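Alpha/beta hydrolase (Novosphingobium aromaticivorans, PDB 3BWX) probably acts as a hydrolase of the alpha/beta hydrolase fold, with its natural substrate not established, and binds calcium in the crystal. Local coordinates at residues A[8-13]-A[61-66]. The protein carries 1 engineered substitution. Numbering follows the deposited sequence.
With EDO (1,2-ethanediol), chain I; EDO (1,2-ethanediol), chain R.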
ATOM      1  N   ARG A   8      17.407  -1.169  -3.643  1.00  7.69           N
ATOM      2  CA  ARG A   8      17.507  -2.178  -4.725  1.00  5.87           C
ATOM      3  C   ARG A   8      16.577  -1.781  -5.861  1.00  6.13           C
ATOM      4  O   ARG A   8      15.726  -0.907  -5.709  1.00  7.63           O
ATOM      5  CB  ARG A   8      17.183  -3.560  -4.207  1.00  7.14           C
ATOM      6  CG  ARG A   8      18.079  -4.050  -3.093  1.00 12.45           C
ATOM      7  CD  ARG A   8      19.337  -4.604  -3.600  1.00 16.92           C
ATOM      8  NE  ARG A   8      20.236  -5.060  -2.536  1.00 20.21           N
ATOM      9  CZ  ARG A   8      21.360  -4.458  -2.141  1.00 22.88           C
ATOM     10  NH1 ARG A   8      21.757  -3.319  -2.678  1.00 20.21           N
ATOM     11  NH2 ARG A   8      22.077  -4.996  -1.160  1.00 25.27           N
ATOM     12  N   TYR A   9      16.834  -2.393  -7.026  1.00  7.05           N
ATOM     13  CA  TYR A   9      16.173  -2.039  -8.284  1.00  7.37           C
ATOM     14  C   TYR A   9      15.802  -3.278  -9.063  1.00  7.22           C
ATOM     15  O   TYR A   9      16.460  -4.318  -8.940  1.00  9.51           O
ATOM     16  CB  TYR A   9      17.033  -1.075  -9.146  1.00  5.82           C
ATOM     17  CG  TYR A   9      17.394   0.098  -8.286  1.00  5.64           C
ATOM     18  CD1 TYR A   9      16.548   1.208  -8.197  1.00  7.53           C
ATOM     19  CD2 TYR A   9      18.475   0.022  -7.405  1.00  9.70           C
ATOM     20  CE1 TYR A   9      16.852   2.255  -7.321  1.00  9.72           C
ATOM     21  CE2 TYR A   9      18.759   1.053  -6.493  1.00  8.45           C
ATOM     22  CZ  TYR A   9      17.926   2.149  -6.460  1.00  6.65           C
ATOM     23  OH  TYR A   9      18.114   3.152  -5.566  1.00  8.82           O
ATOM     24  N   TRP A  10      14.801  -3.120  -9.915  1.00  7.74           N
ATOM     25  CA  TRP A  10      14.475  -4.160 -10.916  1.00  5.77           C
ATOM     26  C   TRP A  10      14.020  -3.418 -12.137  1.00  8.83           C
ATOM     27  O   TRP A  10      13.771  -2.229 -12.070  1.00  7.96           O
ATOM     28  CB  TRP A  10      13.428  -5.170 -10.422  1.00  6.32           C
ATOM     29  CG  TRP A  10      11.953  -4.828 -10.520  1.00  7.88           C
ATOM     30  CD1 TRP A  10      11.083  -5.277 -11.444  1.00  6.65           C
ATOM     31  CD2 TRP A  10      11.182  -4.061  -9.592  1.00  4.84           C
ATOM     32  NE1 TRP A  10       9.821  -4.868 -11.154  1.00  6.59           N
ATOM     33  CE2 TRP A  10       9.859  -4.031 -10.067  1.00  5.77           C
ATOM     34  CE3 TRP A  10      11.517  -3.287  -8.495  1.00  6.50           C
ATOM     35  CZ2 TRP A  10       8.852  -3.375  -9.400  1.00  9.08           C
ATOM     36  CZ3 TRP A  10      10.532  -2.631  -7.842  1.00  7.42           C
ATOM     37  CH2 TRP A  10       9.215  -2.646  -8.296  1.00  6.93           C
ATOM     38  N   THR A  11      13.965  -4.104 -13.269  1.00  6.40           N
ATOM     39  CA  THR A  11      13.590  -3.483 -14.524  1.00  7.08           C
ATOM     40  C   THR A  11      12.199  -3.954 -15.058  1.00  6.22           C
ATOM     41  O   THR A  11      11.955  -5.143 -15.174  1.00  8.88           O
ATOM     42  CB  THR A  11      14.672  -3.785 -15.610  1.00  8.39           C
ATOM     43  OG1 THR A  11      15.934  -3.369 -15.121  1.00  9.41           O
ATOM     44  CG2 THR A  11      14.357  -3.044 -16.895  1.00  7.52           C
ATOM     45  N   SER A  12      11.361  -3.009 -15.447  1.00  7.88           N
ATOM     46  CA  SER A  12      10.068  -3.361 -16.042  1.00  7.11           C
ATOM     47  C   SER A  12      10.302  -3.839 -17.482  1.00  6.80           C
ATOM     48  O   SER A  12      11.330  -3.524 -18.091  1.00  6.86           O
ATOM     49  CB  SER A  12       9.120  -2.170 -16.013  1.00  7.72           C
ATOM     50  OG  SER A  12       9.511  -1.208 -16.954  1.00  7.27           O
ATOM     51  N   SER A  13       9.337  -4.579 -18.042  1.00  6.90           N
ATOM     52  CA  SER A  13       9.440  -4.999 -19.448  1.00  6.17           C
ATOM     53  C   SER A  13       9.734  -3.869 -20.379  1.00  7.98           C
ATOM     54  O   SER A  13      10.482  -4.069 -21.329  1.00  7.45           O
ATOM     55  CB  SER A  13       8.163  -5.722 -19.897  1.00  7.24           C
ATOM     56  OG  SER A  13       7.022  -4.901 -19.829  1.00 11.63           O
ATOM     57  N   PRO A  61       8.561  -2.344  -2.363  1.00  8.27           N
ATOM     58  CA  PRO A  61       8.629  -1.757  -3.697  1.00  6.61           C
ATOM     59  C   PRO A  61       7.775  -0.521  -3.880  1.00  8.80           C
ATOM     60  O   PRO A  61       6.794  -0.365  -3.228  1.00  8.72           O
ATOM     61  CB  PRO A  61       8.113  -2.873  -4.604  1.00  6.40           C
ATOM     62  CG  PRO A  61       7.104  -3.561  -3.712  1.00  9.46           C
ATOM     63  CD  PRO A  61       7.760  -3.569  -2.365  1.00  8.86           C
ATOM     64  N   GLU A  62       8.143   0.307  -4.856  1.00  8.49           N
ATOM     65  CA  GLU A  62       7.403   1.494  -5.264  1.00  6.99           C
ATOM     66  C   GLU A  62       7.019   1.336  -6.747  1.00  7.59           C
ATOM     67  O   GLU A  62       7.874   1.003  -7.572  1.00  7.99           O
ATOM     68  CB  GLU A  62       8.313   2.730  -5.120  1.00 10.88           C
ATOM     69  CG  GLU A  62       8.982   2.752  -3.767  1.00 14.48           C
ATOM     70  CD  GLU A  62       9.720   4.003  -3.481  1.00 11.22           C
ATOM     71  OE1 GLU A  62      10.642   4.419  -4.248  1.00  9.36           O
ATOM     72  OE2 GLU A  62       9.366   4.570  -2.440  1.00 12.35           O
HETATM   73  N   MSE A  63       5.740   1.561  -7.055  1.00  8.68           N
HETATM   74  CA  MSE A  63       5.308   1.407  -8.423  1.00  7.18           C
HETATM   75  C   MSE A  63       5.871   2.518  -9.314  1.00  7.37           C
HETATM   76  O   MSE A  63       6.338   3.587  -8.821  1.00  8.28           O
HETATM   77  CB  MSE A  63       3.789   1.376  -8.476  1.00 10.71           C
HETATM   78  CG  MSE A  63       3.238   0.169  -7.768  1.00  8.52           C
HETATM   79 SE   MSE A  63       3.864  -1.642  -8.288  0.75 10.37          SE
HETATM   80  CE  MSE A  63       5.521  -1.755  -7.209  1.00 10.41           C
ATOM     81  N   ARG A  64       5.849   2.289 -10.621  1.00  7.24           N
ATOM     82  CA  ARG A  64       6.288   3.314 -11.559  1.00  8.69           C
ATOM     83  C   ARG A  64       5.526   4.586 -11.207  1.00  7.42           C
ATOM     84  O   ARG A  64       4.316   4.551 -10.892  1.00  6.96           O
ATOM     85  CB  ARG A  64       6.000   2.928 -13.018  1.00  9.52           C
ATOM     86  CG  ARG A  64       4.543   2.581 -13.315  1.00  8.40           C
ATOM     87  CD  ARG A  64       4.253   2.231 -14.765  1.00  8.21           C
ATOM     88  NE  ARG A  64       4.940   1.008 -15.118  1.00  8.81           N
ATOM     89  CZ  ARG A  64       5.370   0.679 -16.319  1.00 11.74           C
ATOM     90  NH1 ARG A  64       5.261   1.501 -17.327  1.00  5.73           N
ATOM     91  NH2 ARG A  64       5.973  -0.492 -16.485  1.00  9.85           N
ATOM     92  N   GLY A  65       6.242   5.700 -11.237  1.00  7.09           N
ATOM     93  CA  GLY A  65       5.674   7.019 -10.975  1.00  8.15           C
ATOM     94  C   GLY A  65       5.587   7.402  -9.514  1.00  7.00           C
ATOM     95  O   GLY A  65       5.044   8.467  -9.197  1.00  9.45           O
ATOM     96  N   ARG A  66       6.051   6.535  -8.615  1.00  8.63           N
ATOM     97  CA  ARG A  66       6.005   6.843  -7.183  1.00  7.71           C
ATOM     98  C   ARG A  66       7.391   6.765  -6.589  1.00  9.19           C
ATOM     99  O   ARG A  66       8.185   5.886  -6.920  1.00 10.38           O
ATOM    100  CB  ARG A  66       5.114   5.870  -6.396  1.00  9.91           C
ATOM    101  CG  ARG A  66       3.621   6.010  -6.661  1.00  8.80           C
ATOM    102  CD  ARG A  66       3.156   5.382  -7.954  1.00 10.81           C
ATOM    103  NE  ARG A  66       1.702   5.312  -7.992  1.00  8.56           N
ATOM    104  CZ  ARG A  66       1.007   5.088  -9.094  1.00  9.50           C
ATOM    105  NH1 ARG A  66       1.595   4.884 -10.250  1.00  9.00           N
ATOM    106  NH2 ARG A  66      -0.301   5.079  -9.009  1.00  8.10           N
TER
HETATM  107  C1  EDO I 292      17.918  -3.229 -11.959  1.00 20.00           C
HETATM  108  O1  EDO I 292      18.784  -2.132 -11.990  1.00 21.48           O
HETATM  109  C2  EDO I 292      18.476  -4.282 -12.893  1.00 25.45           C
HETATM  110  O2  EDO I 292      17.350  -4.975 -13.385  1.00 16.64           O
HETATM  111  C1  EDO R 301      12.424   5.996  -1.269  1.00 29.00           C
HETATM  112  O1  EDO R 301      13.012   7.298  -1.290  1.00 44.76           O
HETATM  113  C2  EDO R 301      10.983   6.181  -0.902  1.00 21.41           C
HETATM  114  O2  EDO R 301      10.427   6.927  -1.960  1.00 35.83           O
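The indole of W10 meets segment 61-66 through the outer corner of its six-membered ring. At the edge, close to the ring plane, CE of the selenomethionine M63 lies 4.0 Å from W10 CH2. P61 CB and the backbone O of E62 approach the same corner obliquely from opposite sides of the ring plane, P61 CB 3.9 Å from W10 CH2. M63 starts away from the strand, but bends at chi2 (-55°) and chi3 (84°) bring its methyl back to the indole. The pyrrole end of the indole is fixed separately, since W10 NE1 is hydrogen-bonded to the backbone O of D86.

The R64 guanidinium reaches S12, just beyond the end of strand 6-11; S12 CB lies 3.6 Å from R64 NH2, approaching the guanidinium obliquely. The two side chains are tied indirectly: D14 forms a salt bridge with R64 NH2 and accepts a hydrogen bond from S12, while R64 NE pairs with D86, so two carboxylates hold this buried charge. R64 lies within a type II turn from M63 to R66, closed by R66 N bonded to M63 O. R66 NH1 donates to R64 O at 2.8 Å; the acceptor lies in the guanidinium plane of R66, nearly in line with the R64 carbonyl.

The contact thus joins the outermost strand 6-11 of the mixed central sheet of the alpha/beta hydrolase fold to the loop leaving strand 58-61, across the intervening strand 17-23. Helix 80-94 packs against W10 through L90 and Q93, and P61 rests on L33 and L35 of strand 32-35.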